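Local coordinates for high affinity transport system protein p37 (Mycoplasma hyorhinis, PDB 3EKI) that binds thiamine diphosphate as the extracytoplasmic lipoprotein of a high-affinity transport system and probably hands the cofactor on for uptake, at residues E67-F72 against D373-L378; E74-E79 against I365-N370; T242-G247 against P285-Q290. All coordinates share one frame; numbering follows the deposited sequence.

Interaction 1 (E67-F72 against D373-L378); sequences EVINTF and DTYGPL. With TPP (thiamine diphosphate), chain B.
Phe-72 and Tyr-375 supply the aromatic part of the contact, with their rings set obliquely, planes at 49° and centroids 5.5 Å apart. The closer touch comes from a methylene: Tyr-375 CB stands over one face of the Phe-72 ring, shifted toward its rim and 3.7 Å from Phe-72 CD1, a CH-pi contact. Another is made by Ile-69, whose CG1 lies anti to its backbone N (chi1 -157°). Its CD1 thereby rests over one face of the Tyr-375 ring, 4.1 Å from the centroid, and a slim aliphatic chain lying alongside the tyrosine suits this place.

Among the aliphatic contacts, Val-68 and Leu-378 meet tip to tip, Val-68 CG1 lying 3.8 Å from Leu-378 CD1. The same valine methyl is pressed against a carbonyl, 3.1 Å from Thr-374 O, which is tight packing.

These touches fasten helix 64-85 to the loop between helix 354-369 and strand 383-386. In this member of the periplasmic-binding-protein clan, the loop runs on into the ligand pocket, where Pro-377 and Leu-378 line the thiamine diphosphate site; Leu-378 O is 3.8 Å from TPP N3'.

The polar links are few. Thr-374 OG1 gives a weak hydrogen bond to Val-68 O at 3.3 Å, a carbonyl already engaged by Phe-72 N within the helix. A chi1 of 44° sets that hydroxyl between the threonine's own N and carbonyl carbon, facing the helix. Asp-373 shapes the loop through an Asx turn: OD1 accepts from Tyr-375 N, 2.9 Å away, and also from Gly-376 N, both reaching it from the same face of the carboxylate. OD2 bonds to Tyr-384, and Gly-376, lacking a side chain, leaves room for this oxygen.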
loop_
_atom_site.group_PDB
_atom_site.type_symbol
_atom_site.label_atom_id
_atom_site.label_comp_id
_atom_site.label_asym_id
_atom_site.label_seq_id
_atom_site.Cartn_x
_atom_site.Cartn_y
_atom_site.Cartn_z
ATOM N N GLU A 67 -22.235 -4.298 5.489
ATOM C CA GLU A 67 -23.184 -3.670 4.590
ATOM C C GLU A 67 -22.557 -3.204 3.287
ATOM O O GLU A 67 -23.140 -3.319 2.209
ATOM C CB GLU A 67 -23.828 -2.473 5.305
ATOM C CG GLU A 67 -24.567 -1.595 4.302
ATOM C CD GLU A 67 -26.068 -1.701 4.502
ATOM O OE1 GLU A 67 -26.602 -0.848 5.242
ATOM O OE2 GLU A 67 -26.686 -2.622 3.933
ATOM N N VAL A 68 -21.346 -2.665 3.382
ATOM C CA VAL A 68 -20.600 -2.203 2.214
ATOM C C VAL A 68 -20.286 -3.412 1.322
ATOM O O VAL A 68 -20.459 -3.343 0.111
ATOM C CB VAL A 68 -19.281 -1.507 2.579
ATOM C CG1 VAL A 68 -18.355 -1.355 1.376
ATOM C CG2 VAL A 68 -19.526 -0.125 3.165
ATOM N N ILE A 69 -19.850 -4.487 1.964
ATOM C CA ILE A 69 -19.417 -5.646 1.174
ATOM C C ILE A 69 -20.600 -6.326 0.491
ATOM O O ILE A 69 -20.449 -6.768 -0.655
ATOM C CB ILE A 69 -18.629 -6.678 1.996
ATOM C CG1 ILE A 69 -17.713 -7.564 1.146
ATOM C CG2 ILE A 69 -19.542 -7.538 2.848
ATOM C CD1 ILE A 69 -16.684 -6.838 0.309
ATOM N N ASN A 70 -21.733 -6.364 1.170
ATOM C CA ASN A 70 -22.933 -6.932 0.543
ATOM C C ASN A 70 -23.404 -6.127 -0.647
ATOM O O ASN A 70 -23.811 -6.656 -1.693
ATOM C CB ASN A 70 -24.036 -7.091 1.611
ATOM C CG ASN A 70 -23.646 -8.244 2.523
ATOM O OD1 ASN A 70 -22.898 -9.133 2.105
ATOM N ND2 ASN A 70 -24.157 -8.240 3.746
ATOM N N THR A 71 -23.382 -4.799 -0.591
ATOM C CA THR A 71 -23.722 -4.001 -1.757
ATOM C C THR A 71 -22.766 -4.257 -2.900
ATOM O O THR A 71 -23.098 -4.383 -4.072
ATOM C CB THR A 71 -23.662 -2.490 -1.436
ATOM O OG1 THR A 71 -24.691 -2.184 -0.490
ATOM C CG2 THR A 71 -23.911 -1.681 -2.696
ATOM N N PHE A 72 -21.476 -4.303 -2.504
ATOM C CA PHE A 72 -20.466 -4.577 -3.519
ATOM C C PHE A 72 -20.731 -5.936 -4.187
ATOM O O PHE A 72 -20.666 -5.987 -5.408
ATOM C CB PHE A 72 -19.073 -4.552 -2.904
ATOM C CG PHE A 72 -17.946 -5.102 -3.768
ATOM C CD1 PHE A 72 -17.392 -4.312 -4.743
ATOM C CD2 PHE A 72 -17.480 -6.392 -3.571
ATOM C CE1 PHE A 72 -16.353 -4.788 -5.530
ATOM C CE2 PHE A 72 -16.437 -6.881 -4.362
ATOM C CZ PHE A 72 -15.903 -6.071 -5.333
ATOM N N ASP A 373 -18.376 0.649 -7.386
ATOM C CA ASP A 373 -17.492 -0.070 -6.485
ATOM C C ASP A 373 -17.505 0.566 -5.106
ATOM O O ASP A 373 -16.857 1.592 -4.905
ATOM C CB ASP A 373 -16.059 -0.068 -7.025
ATOM C CG ASP A 373 -15.108 -0.846 -6.141
ATOM O OD1 ASP A 373 -15.537 -1.457 -5.160
ATOM O OD2 ASP A 373 -13.886 -0.824 -6.419
ATOM N N THR A 374 -18.244 -0.049 -4.194
ATOM C CA THR A 374 -18.368 0.468 -2.847
ATOM C C THR A 374 -17.253 -0.034 -1.954
ATOM O O THR A 374 -17.120 0.401 -0.816
ATOM C CB THR A 374 -19.721 0.050 -2.210
ATOM O OG1 THR A 374 -19.974 -1.328 -2.487
ATOM C CG2 THR A 374 -20.861 0.828 -2.838
ATOM N N TYR A 375 -16.453 -0.977 -2.435
ATOM C CA TYR A 375 -15.443 -1.604 -1.595
ATOM C C TYR A 375 -14.029 -1.056 -1.832
ATOM O O TYR A 375 -13.377 -0.626 -0.872
ATOM C CB TYR A 375 -15.422 -3.117 -1.814
ATOM C CG TYR A 375 -14.334 -3.893 -1.128
ATOM C CD1 TYR A 375 -14.197 -3.948 0.246
ATOM C CD2 TYR A 375 -13.404 -4.603 -1.890
ATOM C CE1 TYR A 375 -13.201 -4.664 0.869
ATOM C CE2 TYR A 375 -12.400 -5.322 -1.271
ATOM C CZ TYR A 375 -12.295 -5.356 0.100
ATOM O OH TYR A 375 -11.288 -6.070 0.701
ATOM N N GLY A 376 -13.577 -1.120 -3.060
ATOM C CA GLY A 376 -12.220 -0.742 -3.425
ATOM C C GLY A 376 -11.750 0.579 -2.858
ATOM O O GLY A 376 -10.643 0.619 -2.305
ATOM N N PRO A 377 -12.522 1.637 -3.026
ATOM C CA PRO A 377 -12.010 2.961 -2.586
ATOM C C PRO A 377 -11.763 3.009 -1.092
ATOM O O PRO A 377 -10.952 3.840 -0.636
ATOM C CB PRO A 377 -13.095 3.932 -3.035
ATOM C CG PRO A 377 -13.777 3.201 -4.152
ATOM C CD PRO A 377 -13.850 1.792 -3.639
ATOM N N LEU A 378 -12.343 2.131 -0.287
ATOM C CA LEU A 378 -12.077 2.098 1.149
ATOM C C LEU A 378 -10.677 1.584 1.482
ATOM O O LEU A 378 -10.143 1.777 2.572
ATOM C CB LEU A 378 -13.127 1.263 1.894
ATOM C CG LEU A 378 -14.542 1.838 1.845
ATOM C CD1 LEU A 378 -15.515 0.904 2.538
ATOM C CD2 LEU A 378 -14.588 3.216 2.494
HETATM N "N1'" TPP B . -5.811 4.559 1.088
HETATM C "C2'" TPP B . -6.822 4.201 1.918
HETATM C CM2 TPP B . -8.169 4.919 1.787
HETATM N "N3'" TPP B . -6.650 3.227 2.829
HETATM C "C4'" TPP B . -5.481 2.533 2.849
HETATM N "N4'" TPP B . -5.366 1.513 3.703
HETATM C "C5'" TPP B . -4.404 2.924 2.042
HETATM C "C6'" TPP B . -4.618 3.974 1.157
HETATM C "C7'" TPP B . -3.013 2.272 2.049
HETATM N N3 TPP B . -2.831 1.128 1.139
HETATM C C2 TPP B . -3.790 0.274 0.782
HETATM S S1 TPP B . -3.135 -0.903 -0.332
HETATM C C5 TPP B . -1.539 -0.197 -0.247
HETATM C C4 TPP B . -1.577 0.816 0.692
HETATM C CM4 TPP B . -0.405 1.805 0.869
HETATM C C6 TPP B . -0.303 -0.765 -0.953
HETATM C C7 TPP B . 0.206 -2.011 -0.224
HETATM O O7 TPP B . 0.651 -1.633 1.095
HETATM P PA TPP B . 0.762 -2.621 2.336
HETATM O O1A TPP B . 0.930 -1.809 3.566
HETATM O O2A TPP B . -0.405 -3.567 2.359
HETATM O O3A TPP B . 1.989 -3.576 2.074
HETATM P PB TPP B . 3.523 -3.291 2.457
HETATM O O1B TPP B . 4.023 -2.094 1.709
HETATM O O2B TPP B . 4.263 -4.617 2.017
HETATM O O3B TPP B . 3.671 -3.179 4.034
#

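Interaction 2 (E74-E79 against I365-N370); sequences ENFKKE and INLAKN
Glu-79 leans across toward helix 354-369, its CB 4.3 Å from Leu-367 CD2, so the root of an acidic residue serves as apolar surface. CG continues anti to the backbone N, and a bend at chi2 (63°) turns the carboxylate toward Asn-366. CD comes within 4.1 Å of Asn-366 CB. At the tip the two oxygens part company. OE2 accepts a nearly straight hydrogen bond from Asn-366 ND2, 3.1 Å long with 167° at the hydrogen. The donor meets it on the anti side, tilted out of the carboxylate plane, while OE2 itself lies in the amide plane. The carboxylate and amide planes stand steeply to one another. OE1 takes a weak bond from a water at 3.2 Å, and that water accepts from Asn-370 ND2, extending the polar link to Asn-370, just past the end of helix 354-369.

The supporting geometry is a helix-helix crossing: the axes of the two short segments pass 10.5 Å apart, with their directions 117° from each other. Leu-367 is the side chain that bridges this separation. Its CD1 lies 3.5 Å from Phe-76 CD2, approaching the ring obliquely, whereas CD2 turns to the helix backbone, 3.7 Å from Asn-75 O, and to Asn-75 CB. The leucine and phenylalanine side chains cross at about a right angle.

Phe-76 is buried and also meets Phe-364 and Phe-48 edge-to-face, which suits a large flat ring packed between helices and the strands 45-51 and 97-103. The amides of the contact have partners of their own: Asn-75 ND2 bonds to Gln-372 O, and Asn-366 OD1 accepts from Gln-362 NE2, which should steady the amide whose other end grips Glu-79.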
loop_
_atom_site.group_PDB
_atom_site.type_symbol
_atom_site.label_atom_id
_atom_site.label_comp_id
_atom_site.label_asym_id
_atom_site.label_seq_id
_atom_site.Cartn_x
_atom_site.Cartn_y
_atom_site.Cartn_z
ATOM N N GLU A 74 -23.427 -7.702 -4.526
ATOM C CA GLU A 74 -24.624 -7.667 -5.350
ATOM C C GLU A 74 -24.324 -6.942 -6.651
ATOM O O GLU A 74 -24.633 -7.448 -7.728
ATOM C CB GLU A 74 -25.804 -7.022 -4.619
ATOM C CG GLU A 74 -27.024 -6.825 -5.493
ATOM C CD GLU A 74 -27.804 -8.096 -5.788
ATOM O OE1 GLU A 74 -27.526 -9.147 -5.180
ATOM O OE2 GLU A 74 -28.704 -8.031 -6.654
ATOM N N ASN A 75 -23.680 -5.765 -6.601
ATOM C CA ASN A 75 -23.336 -5.082 -7.830
ATOM C C ASN A 75 -22.411 -5.909 -8.716
ATOM O O ASN A 75 -22.516 -5.892 -9.947
ATOM C CB ASN A 75 -22.633 -3.767 -7.472
ATOM C CG ASN A 75 -23.579 -2.726 -6.913
ATOM O OD1 ASN A 75 -24.790 -2.893 -6.923
ATOM N ND2 ASN A 75 -23.029 -1.617 -6.409
ATOM N N PHE A 76 -21.499 -6.626 -8.081
ATOM C CA PHE A 76 -20.542 -7.453 -8.791
ATOM C C PHE A 76 -21.226 -8.607 -9.522
ATOM O O PHE A 76 -20.997 -8.845 -10.704
ATOM C CB PHE A 76 -19.493 -8.046 -7.822
ATOM C CG PHE A 76 -18.185 -8.380 -8.509
ATOM C CD1 PHE A 76 -18.031 -9.527 -9.250
ATOM C CD2 PHE A 76 -17.105 -7.520 -8.407
ATOM C CE1 PHE A 76 -16.871 -9.820 -9.920
ATOM C CE2 PHE A 76 -15.952 -7.793 -9.088
ATOM C CZ PHE A 76 -15.810 -8.934 -9.847
ATOM N N LYS A 77 -22.078 -9.283 -8.749
ATOM C CA LYS A 77 -22.817 -10.400 -9.365
ATOM C C LYS A 77 -23.653 -9.965 -10.548
ATOM O O LYS A 77 -23.708 -10.634 -11.587
ATOM C CB LYS A 77 -23.679 -11.046 -8.288
ATOM C CG LYS A 77 -24.594 -12.160 -8.721
ATOM C CD LYS A 77 -25.392 -12.762 -7.563
ATOM C CE LYS A 77 -26.502 -11.823 -7.111
ATOM N NZ LYS A 77 -27.398 -12.439 -6.099
ATOM N N LYS A 78 -24.340 -8.823 -10.415
ATOM C CA LYS A 78 -25.169 -8.384 -11.534
ATOM C C LYS A 78 -24.378 -8.015 -12.769
ATOM O O LYS A 78 -24.715 -8.355 -13.904
ATOM C CB LYS A 78 -26.060 -7.210 -11.098
ATOM C CG LYS A 78 -27.010 -7.465 -9.970
ATOM C CD LYS A 78 -27.910 -8.671 -10.190
ATOM C CE LYS A 78 -28.960 -8.357 -11.253
ATOM N NZ LYS A 78 -29.927 -9.493 -11.420
ATOM N N GLU A 79 -23.278 -7.265 -12.655
ATOM C CA GLU A 79 -22.462 -6.903 -13.799
ATOM C C GLU A 79 -21.757 -8.112 -14.397
ATOM O O GLU A 79 -21.714 -8.238 -15.610
ATOM C CB GLU A 79 -21.435 -5.839 -13.393
ATOM C CG GLU A 79 -20.455 -5.408 -14.467
ATOM C CD GLU A 79 -21.060 -4.729 -15.676
ATOM O OE1 GLU A 79 -22.156 -4.161 -15.520
ATOM O OE2 GLU A 79 -20.485 -4.725 -16.782
ATOM N N ILE A 365 -13.247 -3.520 -13.413
ATOM C CA ILE A 365 -13.003 -2.352 -14.253
ATOM C C ILE A 365 -14.293 -1.590 -14.500
ATOM O O ILE A 365 -14.394 -0.362 -14.348
ATOM C CB ILE A 365 -12.316 -2.771 -15.562
ATOM C CG1 ILE A 365 -10.901 -3.301 -15.334
ATOM C CG2 ILE A 365 -12.307 -1.633 -16.563
ATOM C CD1 ILE A 365 -10.232 -3.991 -16.503
ATOM N N ASN A 366 -15.326 -2.350 -14.895
ATOM C CA ASN A 366 -16.596 -1.702 -15.224
ATOM C C ASN A 366 -17.285 -1.154 -13.989
ATOM O O ASN A 366 -17.948 -0.109 -14.100
ATOM C CB ASN A 366 -17.518 -2.678 -15.994
ATOM C CG ASN A 366 -17.018 -3.050 -17.354
ATOM O OD1 ASN A 366 -16.014 -2.598 -17.901
ATOM N ND2 ASN A 366 -17.751 -3.953 -18.015
ATOM N N LEU A 367 -17.177 -1.772 -12.821
ATOM C CA LEU A 367 -17.763 -1.296 -11.583
ATOM C C LEU A 367 -17.113 0.047 -11.190
ATOM O O LEU A 367 -17.810 0.932 -10.694
ATOM C CB LEU A 367 -17.629 -2.250 -10.400
ATOM C CG LEU A 367 -18.530 -3.491 -10.367
ATOM C CD1 LEU A 367 -18.203 -4.307 -9.123
ATOM C CD2 LEU A 367 -20.011 -3.141 -10.405
ATOM N N ALA A 368 -15.813 0.142 -11.396
ATOM C CA ALA A 368 -15.105 1.392 -11.087
ATOM C C ALA A 368 -15.587 2.474 -12.037
ATOM O O ALA A 368 -15.903 3.616 -11.685
ATOM C CB ALA A 368 -13.592 1.211 -11.168
ATOM N N LYS A 369 -15.681 2.123 -13.312
ATOM C CA LYS A 369 -16.110 3.106 -14.305
ATOM C C LYS A 369 -17.496 3.653 -13.988
ATOM O O LYS A 369 -17.699 4.868 -14.084
ATOM C CB LYS A 369 -16.090 2.497 -15.698
ATOM C CG LYS A 369 -16.590 3.389 -16.828
ATOM C CD LYS A 369 -16.281 2.744 -18.173
ATOM C CE LYS A 369 -17.557 2.291 -18.876
ATOM N NZ LYS A 369 -17.376 2.228 -20.356
ATOM N N ASN A 370 -18.427 2.791 -13.631
ATOM C CA ASN A 370 -19.818 3.180 -13.384
ATOM C C ASN A 370 -20.080 3.589 -11.948
ATOM O O ASN A 370 -21.222 3.756 -11.519
ATOM C CB ASN A 370 -20.752 2.017 -13.784
ATOM C CG ASN A 370 -20.666 1.817 -15.288
ATOM O OD1 ASN A 370 -20.663 2.814 -16.014
ATOM N ND2 ASN A 370 -20.595 0.571 -15.724
HETATM O O HOH W 1 -21.193 -1.752 -13.636
#

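Interaction 3 (T242-G247 against P285-Q290)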
loop_
_atom_site.group_PDB
_atom_site.type_symbol
_atom_site.label_atom_id
_atom_site.label_comp_id
_atom_site.label_asym_id
_atom_site.label_seq_id
_atom_site.Cartn_x
_atom_site.Cartn_y
_atom_site.Cartn_z
ATOM N N THR A 242 26.042 7.534 12.893
ATOM C CA THR A 242 25.379 8.631 13.583
ATOM C C THR A 242 23.896 8.700 13.234
ATOM O O THR A 242 23.059 8.893 14.134
ATOM C CB THR A 242 26.061 9.969 13.242
ATOM O OG1 THR A 242 27.420 9.901 13.713
ATOM C CG2 THR A 242 25.346 11.098 13.953
ATOM N N PHE A 243 23.635 8.505 11.937
ATOM C CA PHE A 243 22.251 8.531 11.476
ATOM C C PHE A 243 21.404 7.452 12.148
ATOM O O PHE A 243 20.388 7.676 12.816
ATOM C CB PHE A 243 22.221 8.384 9.963
ATOM C CG PHE A 243 20.835 8.476 9.354
ATOM C CD1 PHE A 243 20.092 7.343 9.109
ATOM C CD2 PHE A 243 20.303 9.716 9.032
ATOM C CE1 PHE A 243 18.853 7.482 8.526
ATOM C CE2 PHE A 243 19.059 9.853 8.460
ATOM C CZ PHE A 243 18.314 8.715 8.228
ATOM N N ARG A 244 21.885 6.223 11.998
ATOM C CA ARG A 244 21.232 5.060 12.586
ATOM C C ARG A 244 21.001 5.196 14.093
ATOM O O ARG A 244 19.942 4.817 14.594
ATOM C CB ARG A 244 22.039 3.792 12.294
ATOM C CG ARG A 244 21.381 2.512 12.782
ATOM C CD ARG A 244 22.287 1.757 13.743
ATOM N NE ARG A 244 23.445 1.183 13.064
ATOM C CZ ARG A 244 24.703 1.526 13.316
ATOM N NH1 ARG A 244 24.973 2.445 14.233
ATOM N NH2 ARG A 244 25.696 0.951 12.649
ATOM N N ASN A 245 21.985 5.726 14.816
ATOM C CA ASN A 245 21.876 5.808 16.265
ATOM C C ASN A 245 20.820 6.806 16.731
ATOM O O ASN A 245 20.485 6.801 17.913
ATOM C CB ASN A 245 23.232 6.160 16.869
ATOM C CG ASN A 245 24.192 4.973 16.806
ATOM O OD1 ASN A 245 23.813 3.839 16.547
ATOM N ND2 ASN A 245 25.465 5.222 17.040
ATOM N N PHE A 246 20.264 7.622 15.839
ATOM C CA PHE A 246 19.127 8.468 16.207
ATOM C C PHE A 246 17.878 7.625 16.439
ATOM O O PHE A 246 16.900 8.092 17.024
ATOM C CB PHE A 246 18.870 9.554 15.157
ATOM C CG PHE A 246 19.844 10.726 15.308
ATOM C CD1 PHE A 246 19.664 11.599 16.369
ATOM C CD2 PHE A 246 20.867 10.908 14.407
ATOM C CE1 PHE A 246 20.530 12.677 16.511
ATOM C CE2 PHE A 246 21.728 11.979 14.541
ATOM C CZ PHE A 246 21.548 12.841 15.593
ATOM N N GLY A 247 17.914 6.366 15.987
ATOM C CA GLY A 247 16.854 5.419 16.295
ATOM C C GLY A 247 15.848 5.324 15.167
ATOM O O GLY A 247 15.201 6.316 14.831
ATOM N N PRO A 285 20.899 -3.383 18.284
ATOM C CA PRO A 285 19.474 -3.629 18.479
ATOM C C PRO A 285 18.672 -2.518 19.118
ATOM O O PRO A 285 17.447 -2.432 18.896
ATOM C CB PRO A 285 19.452 -4.853 19.423
ATOM C CG PRO A 285 20.780 -4.842 20.114
ATOM C CD PRO A 285 21.735 -4.269 19.117
ATOM N N ASN A 286 19.273 -1.684 19.942
ATOM C CA ASN A 286 18.582 -0.590 20.597
ATOM C C ASN A 286 18.384 0.594 19.653
ATOM O O ASN A 286 17.733 1.572 20.024
ATOM C CB ASN A 286 19.332 -0.129 21.846
ATOM C CG ASN A 286 19.036 -1.088 23.001
ATOM O OD1 ASN A 286 17.880 -1.311 23.355
ATOM N ND2 ASN A 286 20.089 -1.641 23.588
ATOM N N ALA A 287 18.916 0.503 18.455
ATOM C CA ALA A 287 18.743 1.552 17.449
ATOM C C ALA A 287 17.521 1.318 16.574
ATOM O O ALA A 287 17.248 2.062 15.628
ATOM C CB ALA A 287 20.005 1.638 16.609
ATOM N N TYR A 288 16.763 0.268 16.833
ATOM C CA TYR A 288 15.631 -0.116 16.017
ATOM C C TYR A 288 14.441 -0.528 16.863
ATOM O O TYR A 288 14.621 -1.146 17.914
ATOM C CB TYR A 288 16.000 -1.321 15.154
ATOM C CG TYR A 288 17.014 -1.062 14.085
ATOM C CD1 TYR A 288 18.378 -1.182 14.304
ATOM C CD2 TYR A 288 16.577 -0.682 12.811
ATOM C CE1 TYR A 288 19.293 -0.933 13.291
ATOM C CE2 TYR A 288 17.482 -0.437 11.811
ATOM C CZ TYR A 288 18.829 -0.563 12.043
ATOM O OH TYR A 288 19.677 -0.299 10.994
ATOM N N LYS A 289 13.247 -0.221 16.386
ATOM C CA LYS A 289 12.014 -0.640 17.051
ATOM C C LYS A 289 10.897 -0.767 16.027
ATOM O O LYS A 289 10.803 0.030 15.088
ATOM C CB LYS A 289 11.619 0.342 18.144
ATOM C CG LYS A 289 10.467 -0.134 19.014
ATOM C CD LYS A 289 10.123 0.936 20.045
ATOM C CE LYS A 289 11.155 0.885 21.177
ATOM N NZ LYS A 289 10.859 -0.302 22.036
ATOM N N GLN A 290 10.062 -1.787 16.204
ATOM C CA GLN A 290 8.958 -1.998 15.262
ATOM C C GLN A 290 7.702 -1.305 15.769
ATOM O O GLN A 290 7.048 -1.767 16.722
ATOM C CB GLN A 290 8.702 -3.495 15.013
ATOM C CG GLN A 290 7.688 -3.768 13.910
ATOM C CD GLN A 290 7.092 -5.156 13.915
ATOM O OE1 GLN A 290 7.819 -6.133 13.798
ATOM N NE2 GLN A 290 5.785 -5.262 14.062
#
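The Tyr-288 ring and the Arg-244 guanidinium stand with their planes 60° apart; Arg-244 CD approaches the ring obliquely, 4.1 Å from Tyr-288 CE1, while Arg-244 CG lies 3.7 Å from Tyr-288 OH. At the guanidinium edge, in its plane, lies Asn-245 CG. There Arg-244 NH1 donates to Asn-245 OD1 over 2.9 Å, from above the carbonyl plane of the amide. Bends at chi2 and chi3 bring the guanidinium back alongside its own helix, within reach of Asn-245, and Asn-241 OD1 takes NH1 as well. Asp-280 OD1 joins the two flat groups indirectly, forming a salt bridge with Arg-244 NE and a hydrogen bond with Tyr-288 OH.

Ala-287 is small enough for its CB to nestle 3.7 Å from Arg-244 CD. Beside it, Gly-247 CA makes a CA-H...O contact of 3.4 Å with Ala-287 O. A positive phi of 97°, easy for glycine, turns the chain out of the helix here.

Helix 240-245 leads through Phe-246 and Gly-247 into strand 248-250, whose Ile-248 has backbone bonds with Ala-287 and Lys-289. Strand 288-290 runs parallel to it as an outermost strand of the mixed sheet, with helix 277-283 packed on Tyr-288.

Interactions 1 and 2 lie side by side, their centres 11 Å apart, and share helix 64-85. Leu-367 stitches them together: its CD1 is 4.1 Å from Phe-72 CE1, so one hydrophobic core runs from the helix crossing to the loop that reaches thiamine diphosphate. Interaction 1 is the nearer of the two to the pocket, through Pro-377 and Leu-378. Interaction 3 belongs to another part of the molecule, across the chain's centre, its own centre about 41 Å from that of interaction 1 and about 47 Å from that of interaction 2. In sequence the three are nested: 242-247 with 285-290 inside the loop closed by interaction 2, itself inside that of interaction 1.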